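Local coordinates for protein N-acetylmuramoyl-L-alanine amidase (Mycobacteroides abscessus, PDB 7AGL) that probably cleaves the amide bond between N-acetylmuramic acid and L-alanine in peptidoglycan, as a zinc-dependent amidase, at residues F54-L66 and R200-V212. Sequence-based numbering, arbitrary orientation.
Sequences FTWNTVLLIRQQL and RSKYAQAVVQGIV
Thr58 lies nearest Arg200 and Ile62 nearest Ala204 where helices 54-66 and 200-212 cross at -51°, their axes 8.5 Å apart at closest approach. The CA atoms of Ile62 and Ala204 come within 5.0 Å, consistent with the small Ala204 side chain at the crossing; its CB is a knob among Thr58, Leu61, Ile62 and Gln65. Reciprocally, Ile62 enters a hole formed by Ala204, Val207, Val208 and Ile211. Its two branches divide the work, CD1 meeting Val207 CG1 at 3.8 Å while CG2, anti to the backbone N, meets Val208 CG2 at 3.9 Å. Further along, Leu66 CD1 touches Ile211 CD1 at 4.0 Å. Gln65, in the modelled conformer given, is a knob among Ser201, Ala204, Gln205 and Val208, its OE1 3.3 Å from Gln205 CA. At the other end, Tyr203 CD2 lies at the edge of the Phe54 ring, 3.7 Å from CE1, in an oblique pair with planes 84° apart. Arg200, a fourth knob, runs past Phe54 in the opposite direction, and its NH1 hydrogen-bonds Met194 O. Thr58 N and OG1 reach Phe54 O from opposite faces of its plane. No hydrogen bond joins the helices; the four knobs identify knobs-into-holes packing. Ile62 also touches Leu12 of strand 9-14, placing helix 54-66 against the mixed sheet with helix 200-212 alongside, consistent with the alpha/beta fold of zinc-dependent amidases.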
ATOM      1  N   PHE A  54       9.790   5.863  -3.571  1.00 18.37           N
ATOM      2  CA  PHE A  54       8.492   6.233  -4.119  1.00 17.17           C
ATOM      3  C   PHE A  54       7.390   6.090  -3.076  1.00 17.70           C
ATOM      4  O   PHE A  54       6.530   6.976  -2.934  1.00 18.85           O
ATOM      5  CB  PHE A  54       8.163   5.369  -5.346  1.00 18.39           C
ATOM      6  CG  PHE A  54       6.705   5.435  -5.732  1.00 19.36           C
ATOM      7  CD1 PHE A  54       6.197   6.561  -6.405  1.00 20.31           C
ATOM      8  CD2 PHE A  54       5.828   4.388  -5.406  1.00 16.89           C
ATOM      9  CE1 PHE A  54       4.867   6.644  -6.735  1.00 23.84           C
ATOM     10  CE2 PHE A  54       4.488   4.475  -5.734  1.00 19.80           C
ATOM     11  CZ  PHE A  54       4.003   5.586  -6.411  1.00 21.21           C
ATOM     12  N   THR A  55       7.378   4.968  -2.346  1.00 17.98           N
ATOM     13  CA  THR A  55       6.281   4.744  -1.405  1.00 17.55           C
ATOM     14  C   THR A  55       6.391   5.719  -0.236  1.00 19.65           C
ATOM     15  O   THR A  55       5.385   6.276   0.216  1.00 19.64           O
ATOM     16  CB  THR A  55       6.258   3.283  -0.903  1.00 17.95           C
ATOM     17  OG1 THR A  55       7.444   3.001  -0.136  1.00 18.70           O
ATOM     18  CG2 THR A  55       6.156   2.277  -2.068  1.00 18.40           C
ATOM     19  N   TRP A  56       7.613   5.967   0.229  1.00 19.25           N
ATOM     20  CA  TRP A  56       7.834   6.943   1.294  1.00 19.88           C
ATOM     21  C   TRP A  56       7.288   8.319   0.909  1.00 19.60           C
ATOM     22  O   TRP A  56       6.485   8.915   1.636  1.00 21.33           O
ATOM     23  CB  TRP A  56       9.336   7.017   1.588  1.00 19.69           C
ATOM     24  CG  TRP A  56       9.749   8.099   2.539  1.00 18.78           C
ATOM     25  CD1 TRP A  56      10.499   9.213   2.255  1.00 20.18           C
ATOM     26  CD2 TRP A  56       9.480   8.145   3.945  1.00 20.18           C
ATOM     27  NE1 TRP A  56      10.713   9.947   3.408  1.00 20.91           N
ATOM     28  CE2 TRP A  56      10.082   9.316   4.451  1.00 21.31           C
ATOM     29  CE3 TRP A  56       8.781   7.310   4.824  1.00 21.26           C
ATOM     30  CZ2 TRP A  56      10.004   9.669   5.800  1.00 24.17           C
ATOM     31  CZ3 TRP A  56       8.681   7.671   6.137  1.00 19.29           C
ATOM     32  CH2 TRP A  56       9.309   8.829   6.630  1.00 21.99           C
ATOM     33  N   ASN A  57       7.712   8.834  -0.240  1.00 18.97           N
ATOM     34  CA  ASN A  57       7.318  10.183  -0.623  1.00 19.51           C
ATOM     35  C   ASN A  57       5.828  10.261  -0.917  1.00 19.16           C
ATOM     36  O   ASN A  57       5.185  11.261  -0.586  1.00 22.19           O
ATOM     37  CB  ASN A  57       8.162  10.637  -1.802  1.00 20.68           C
ATOM     38  CG  ASN A  57       9.526  11.143  -1.338  1.00 28.52           C
ATOM     39  OD1 ASN A  57      10.540  10.517  -1.573  1.00 32.86           O
ATOM     40  ND2 ASN A  57       9.529  12.261  -0.625  1.00 32.62           N
ATOM     41  N   THR A  58       5.251   9.218  -1.522  1.00 19.34           N
ATOM     42  CA  THR A  58       3.813   9.266  -1.761  1.00 20.83           C
ATOM     43  C   THR A  58       3.033   9.222  -0.455  1.00 18.16           C
ATOM     44  O   THR A  58       2.046   9.951  -0.301  1.00 22.08           O
ATOM     45  CB  THR A  58       3.404   8.138  -2.699  1.00 18.78           C
ATOM     46  OG1 THR A  58       4.160   8.284  -3.910  1.00 20.34           O
ATOM     47  CG2 THR A  58       1.902   8.234  -3.025  1.00 22.55           C
ATOM     48  N   VAL A  59       3.462   8.387   0.502  1.00 18.13           N
ATOM     49  CA  VAL A  59       2.788   8.340   1.800  1.00 19.75           C
ATOM     50  C   VAL A  59       2.882   9.690   2.511  1.00 19.76           C
ATOM     51  O   VAL A  59       1.919  10.127   3.148  1.00 19.73           O
ATOM     52  CB  VAL A  59       3.346   7.189   2.659  1.00 19.99           C
ATOM     53  CG1 VAL A  59       2.998   7.397   4.140  1.00 18.60           C
ATOM     54  CG2 VAL A  59       2.765   5.852   2.121  1.00 19.81           C
ATOM     55  N   LEU A  60       4.031  10.373   2.423  1.00 19.25           N
ATOM     56  CA  LEU A  60       4.119  11.688   3.070  1.00 21.49           C
ATOM     57  C   LEU A  60       3.062  12.642   2.520  1.00 21.37           C
ATOM     58  O   LEU A  60       2.473  13.433   3.268  1.00 24.24           O
ATOM     59  CB  LEU A  60       5.515  12.298   2.897  1.00 21.76           C
ATOM     60  CG  LEU A  60       6.673  11.545   3.556  1.00 22.48           C
ATOM     61  CD1 LEU A  60       7.956  12.326   3.352  1.00 23.81           C
ATOM     62  CD2 LEU A  60       6.399  11.344   5.033  1.00 22.74           C
ATOM     63  N   LEU A  61       2.803  12.573   1.213  1.00 20.22           N
ATOM     64  CA  LEU A  61       1.799  13.443   0.614  1.00 21.18           C
ATOM     65  C   LEU A  61       0.394  13.032   1.032  1.00 23.29           C
ATOM     66  O   LEU A  61      -0.453  13.892   1.308  1.00 23.68           O
ATOM     67  CB  LEU A  61       1.939  13.430  -0.913  1.00 23.88           C
ATOM     68  CG  LEU A  61       3.270  13.955  -1.451  1.00 22.33           C
ATOM     69  CD1 LEU A  61       3.338  13.686  -2.945  1.00 24.30           C
ATOM     70  CD2 LEU A  61       3.441  15.455  -1.163  1.00 25.66           C
ATOM     71  N   ILE A  62       0.126  11.720   1.081  1.00 22.78           N
ATOM     72  CA  ILE A  62      -1.161  11.240   1.590  1.00 20.07           C
ATOM     73  C   ILE A  62      -1.388  11.734   3.014  1.00 22.03           C
ATOM     74  O   ILE A  62      -2.469  12.247   3.347  1.00 25.93           O
ATOM     75  CB  ILE A  62      -1.235   9.703   1.521  1.00 20.33           C
ATOM     76  CG1 ILE A  62      -1.195   9.229   0.064  1.00 23.19           C
ATOM     77  CG2 ILE A  62      -2.511   9.216   2.182  1.00 20.74           C
ATOM     78  CD1 ILE A  62      -0.951   7.733  -0.064  1.00 22.02           C
ATOM     79  N   ARG A  63      -0.374  11.581   3.878  0.65 21.95           N
ATOM     80  CA  ARG A  63      -0.516  11.969   5.282  0.65 22.08           C
ATOM     81  C   ARG A  63      -0.855  13.444   5.406  0.65 25.02           C
ATOM     82  O   ARG A  63      -1.760  13.828   6.154  0.65 25.40           O
ATOM     83  CB  ARG A  63       0.762  11.670   6.078  0.65 21.52           C
ATOM     84  CG  ARG A  63       0.496  11.730   7.599  0.65 26.41           C
ATOM     85  CD  ARG A  63       1.410  12.648   8.446  0.65 32.32           C
ATOM     86  NE  ARG A  63       1.956  13.825   7.772  0.65 31.63           N
ATOM     87  CZ  ARG A  63       1.579  15.088   7.986  0.65 32.71           C
ATOM     88  NH1 ARG A  63       0.618  15.375   8.853  0.65 25.40           N
ATOM     89  NH2 ARG A  63       2.176  16.078   7.325  0.65 34.13           N
ATOM     90  N   GLN A  64      -0.134  14.287   4.666  1.00 24.98           N
ATOM     91  CA  GLN A  64      -0.368  15.722   4.736  1.00 25.87           C
ATOM     92  C   GLN A  64      -1.801  16.075   4.343  1.00 24.78           C
ATOM     93  O   GLN A  64      -2.444  16.911   4.995  1.00 25.66           O
ATOM     94  CB  GLN A  64       0.641  16.434   3.836  1.00 31.24           C
ATOM     95  CG  GLN A  64       0.661  17.946   3.959  1.00 44.26           C
ATOM     96  CD  GLN A  64       1.545  18.587   2.901  1.00 53.73           C
ATOM     97  OE1 GLN A  64       1.983  17.923   1.952  1.00 53.30           O
ATOM     98  NE2 GLN A  64       1.812  19.885   3.055  1.00 57.78           N
ATOM     99  N   GLN A  65      -2.317  15.447   3.281  0.51 26.94           N
ATOM    100  CA  GLN A  65      -3.678  15.736   2.839  0.51 27.14           C
ATOM    101  C   GLN A  65      -4.699  15.264   3.867  0.51 26.01           C
ATOM    102  O   GLN A  65      -5.672  15.973   4.155  0.51 30.37           O
ATOM    103  CB  GLN A  65      -3.929  15.082   1.479  0.51 29.50           C
ATOM    104  CG  GLN A  65      -3.018  15.590   0.363  0.51 28.62           C
ATOM    105  CD  GLN A  65      -3.173  14.799  -0.927  0.51 33.59           C
ATOM    106  OE1 GLN A  65      -4.255  14.299  -1.239  0.51 35.23           O
ATOM    107  NE2 GLN A  65      -2.091  14.684  -1.683  0.51 30.24           N
ATOM    108  N   LEU A  66      -4.489  14.073   4.439  1.00 24.56           N
ATOM    109  CA  LEU A  66      -5.421  13.563   5.445  1.00 24.23           C
ATOM    110  C   LEU A  66      -5.424  14.444   6.685  1.00 23.76           C
ATOM    111  O   LEU A  66      -6.489  14.735   7.245  1.00 26.12           O
ATOM    112  CB  LEU A  66      -5.075  12.118   5.828  1.00 22.59           C
ATOM    113  CG  LEU A  66      -5.354  11.064   4.755  1.00 22.71           C
ATOM    114  CD1 LEU A  66      -4.770   9.727   5.194  1.00 22.04           C
ATOM    115  CD2 LEU A  66      -6.869  10.972   4.497  1.00 23.47           C
ATOM    116  N   ARG A 200       3.446  11.985  -8.132  1.00 21.76           N
ATOM    117  CA  ARG A 200       3.238  11.447  -6.791  1.00 21.32           C
ATOM    118  C   ARG A 200       2.094  12.164  -6.091  1.00 24.98           C
ATOM    119  O   ARG A 200       1.294  11.529  -5.387  1.00 22.68           O
ATOM    120  CB  ARG A 200       4.534  11.542  -5.990  1.00 21.81           C
ATOM    121  CG  ARG A 200       5.629  10.657  -6.580  1.00 18.64           C
ATOM    122  CD  ARG A 200       6.850  10.586  -5.667  1.00 19.80           C
ATOM    123  NE  ARG A 200       7.561  11.861  -5.497  1.00 23.35           N
ATOM    124  CZ  ARG A 200       8.549  12.258  -6.293  1.00 21.50           C
ATOM    125  NH1 ARG A 200       8.908  11.473  -7.310  1.00 22.44           N
ATOM    126  NH2 ARG A 200       9.175  13.422  -6.081  1.00 25.76           N
ATOM    127  N   SER A 201       1.963  13.472  -6.330  1.00 24.38           N
ATOM    128  CA  SER A 201       0.831  14.215  -5.791  1.00 22.00           C
ATOM    129  C   SER A 201      -0.492  13.678  -6.339  1.00 25.42           C
ATOM    130  O   SER A 201      -1.454  13.490  -5.582  1.00 24.37           O
ATOM    131  CB  SER A 201       1.002  15.709  -6.095  1.00 27.27           C
ATOM    132  OG  SER A 201      -0.069  16.455  -5.558  1.00 30.81           O
ATOM    133  N   LYS A 202      -0.564  13.424  -7.654  1.00 24.48           N
ATOM    134  CA  LYS A 202      -1.794  12.877  -8.237  1.00 22.75           C
ATOM    135  C   LYS A 202      -2.121  11.489  -7.686  1.00 23.73           C
ATOM    136  O   LYS A 202      -3.287  11.188  -7.405  1.00 25.64           O
ATOM    137  CB  LYS A 202      -1.679  12.813  -9.762  1.00 24.53           C
ATOM    138  CG  LYS A 202      -1.912  14.116 -10.467  1.00 32.89           C
ATOM    139  CD  LYS A 202      -2.028  13.859 -11.958  1.00 40.05           C
ATOM    140  CE  LYS A 202      -3.377  14.314 -12.497  1.00 48.86           C
ATOM    141  NZ  LYS A 202      -3.574  15.770 -12.264  1.00 51.20           N
ATOM    142  N   TYR A 203      -1.117  10.615  -7.566  1.00 21.61           N
ATOM    143  CA  TYR A 203      -1.340   9.332  -6.895  1.00 19.56           C
ATOM    144  C   TYR A 203      -1.908   9.535  -5.497  1.00 23.45           C
ATOM    145  O   TYR A 203      -2.871   8.870  -5.093  1.00 21.13           O
ATOM    146  CB  TYR A 203      -0.029   8.554  -6.784  1.00 21.02           C
ATOM    147  CG  TYR A 203       0.440   7.843  -8.032  1.00 24.21           C
ATOM    148  CD1 TYR A 203      -0.434   7.088  -8.817  1.00 25.01           C
ATOM    149  CD2 TYR A 203       1.777   7.907  -8.406  1.00 22.11           C
ATOM    150  CE1 TYR A 203       0.018   6.419  -9.950  1.00 29.22           C
ATOM    151  CE2 TYR A 203       2.234   7.243  -9.523  1.00 23.95           C
ATOM    152  CZ  TYR A 203       1.357   6.500 -10.293  1.00 29.80           C
ATOM    153  OH  TYR A 203       1.835   5.852 -11.412  1.00 26.15           O
ATOM    154  N   ALA A 204      -1.300  10.443  -4.731  1.00 23.98           N
ATOM    155  CA  ALA A 204      -1.715  10.619  -3.343  1.00 22.41           C
ATOM    156  C   ALA A 204      -3.144  11.138  -3.263  1.00 23.29           C
ATOM    157  O   ALA A 204      -3.931  10.661  -2.439  1.00 24.76           O
ATOM    158  CB  ALA A 204      -0.752  11.570  -2.619  1.00 21.28           C
ATOM    159  N   GLN A 205      -3.487  12.133  -4.096  1.00 21.29           N
ATOM    160  CA  GLN A 205      -4.843  12.684  -4.084  1.00 22.88           C
ATOM    161  C   GLN A 205      -5.867  11.602  -4.370  1.00 27.22           C
ATOM    162  O   GLN A 205      -6.943  11.570  -3.755  1.00 25.54           O
ATOM    163  CB  GLN A 205      -4.969  13.799  -5.117  1.00 24.87           C
ATOM    164  CG  GLN A 205      -4.179  15.029  -4.781  1.00 32.31           C
ATOM    165  CD  GLN A 205      -4.301  16.064  -5.867  1.00 45.52           C
ATOM    166  OE1 GLN A 205      -5.415  16.432  -6.265  1.00 53.18           O
ATOM    167  NE2 GLN A 205      -3.160  16.525  -6.379  1.00 46.47           N
ATOM    168  N   ALA A 206      -5.543  10.703  -5.303  1.00 23.35           N
ATOM    169  CA  ALA A 206      -6.477   9.649  -5.680  1.00 24.47           C
ATOM    170  C   ALA A 206      -6.673   8.664  -4.537  1.00 21.61           C
ATOM    171  O   ALA A 206      -7.803   8.261  -4.248  1.00 25.25           O
ATOM    172  CB  ALA A 206      -5.975   8.930  -6.932  1.00 25.57           C
ATOM    173  N   VAL A 207      -5.578   8.269  -3.875  1.00 22.03           N
ATOM    174  CA  VAL A 207      -5.688   7.409  -2.700  1.00 20.80           C
ATOM    175  C   VAL A 207      -6.529   8.083  -1.627  1.00 22.92           C
ATOM    176  O   VAL A 207      -7.397   7.448  -1.008  1.00 23.42           O
ATOM    177  CB  VAL A 207      -4.285   7.043  -2.188  1.00 21.93           C
ATOM    178  CG1 VAL A 207      -4.359   6.332  -0.824  1.00 22.61           C
ATOM    179  CG2 VAL A 207      -3.578   6.167  -3.232  1.00 22.42           C
ATOM    180  N   VAL A 208      -6.287   9.377  -1.381  1.00 22.41           N
ATOM    181  CA  VAL A 208      -7.075  10.097  -0.385  1.00 24.66           C
ATOM    182  C   VAL A 208      -8.558  10.073  -0.751  1.00 23.49           C
ATOM    183  O   VAL A 208      -9.413   9.869   0.114  1.00 25.12           O
ATOM    184  CB  VAL A 208      -6.545  11.534  -0.213  1.00 25.90           C
ATOM    185  CG1 VAL A 208      -7.538  12.385   0.565  1.00 26.61           C
ATOM    186  CG2 VAL A 208      -5.200  11.499   0.514  1.00 21.85           C
ATOM    187  N   GLN A 209      -8.887  10.278  -2.032  1.00 27.67           N
ATOM    188  CA  GLN A 209     -10.289  10.191  -2.446  1.00 28.41           C
ATOM    189  C   GLN A 209     -10.880   8.823  -2.121  1.00 28.18           C
ATOM    190  O   GLN A 209     -12.028   8.722  -1.674  1.00 26.33           O
ATOM    191  CB  GLN A 209     -10.422  10.504  -3.940  1.00 29.21           C
ATOM    192  CG  GLN A 209     -10.325  11.985  -4.226  1.00 35.33           C
ATOM    193  CD  GLN A 209     -10.131  12.311  -5.696  1.00 45.30           C
ATOM    194  OE1 GLN A 209      -9.919  11.431  -6.529  1.00 41.97           O
ATOM    195  NE2 GLN A 209     -10.198  13.595  -6.017  1.00 52.53           N
ATOM    196  N   GLY A 210     -10.095   7.759  -2.299  1.00 23.96           N
ATOM    197  CA  GLY A 210     -10.573   6.431  -1.935  1.00 23.28           C
ATOM    198  C   GLY A 210     -10.784   6.271  -0.443  1.00 24.80           C
ATOM    199  O   GLY A 210     -11.768   5.668  -0.007  1.00 25.95           O
ATOM    200  N   ILE A 211      -9.851   6.785   0.362  1.00 24.48           N
ATOM    201  CA  ILE A 211     -10.015   6.733   1.813  1.00 24.49           C
ATOM    202  C   ILE A 211     -11.259   7.513   2.231  1.00 25.36           C
ATOM    203  O   ILE A 211     -12.091   7.026   3.011  1.00 26.32           O
ATOM    204  CB  ILE A 211      -8.745   7.270   2.505  1.00 25.78           C
ATOM    205  CG1 ILE A 211      -7.542   6.373   2.201  1.00 23.02           C
ATOM    206  CG2 ILE A 211      -8.971   7.408   4.003  1.00 25.82           C
ATOM    207  CD1 ILE A 211      -6.224   6.971   2.667  1.00 23.29           C
ATOM    208  N   VAL A 212     -11.413   8.730   1.701  1.00 28.70           N
ATOM    209  CA  VAL A 212     -12.572   9.558   2.041  1.00 28.42           C
ATOM    210  C   VAL A 212     -13.870   8.874   1.626  1.00 29.79           C
ATOM    211  O   VAL A 212     -14.856   8.865   2.380  1.00 31.48           O
ATOM    212  CB  VAL A 212     -12.437  10.953   1.394  1.00 30.43           C
ATOM    213  CG1 VAL A 212     -13.750  11.708   1.484  1.00 32.43           C
ATOM    214  CG2 VAL A 212     -11.310  11.738   2.063  1.00 30.43           C
TER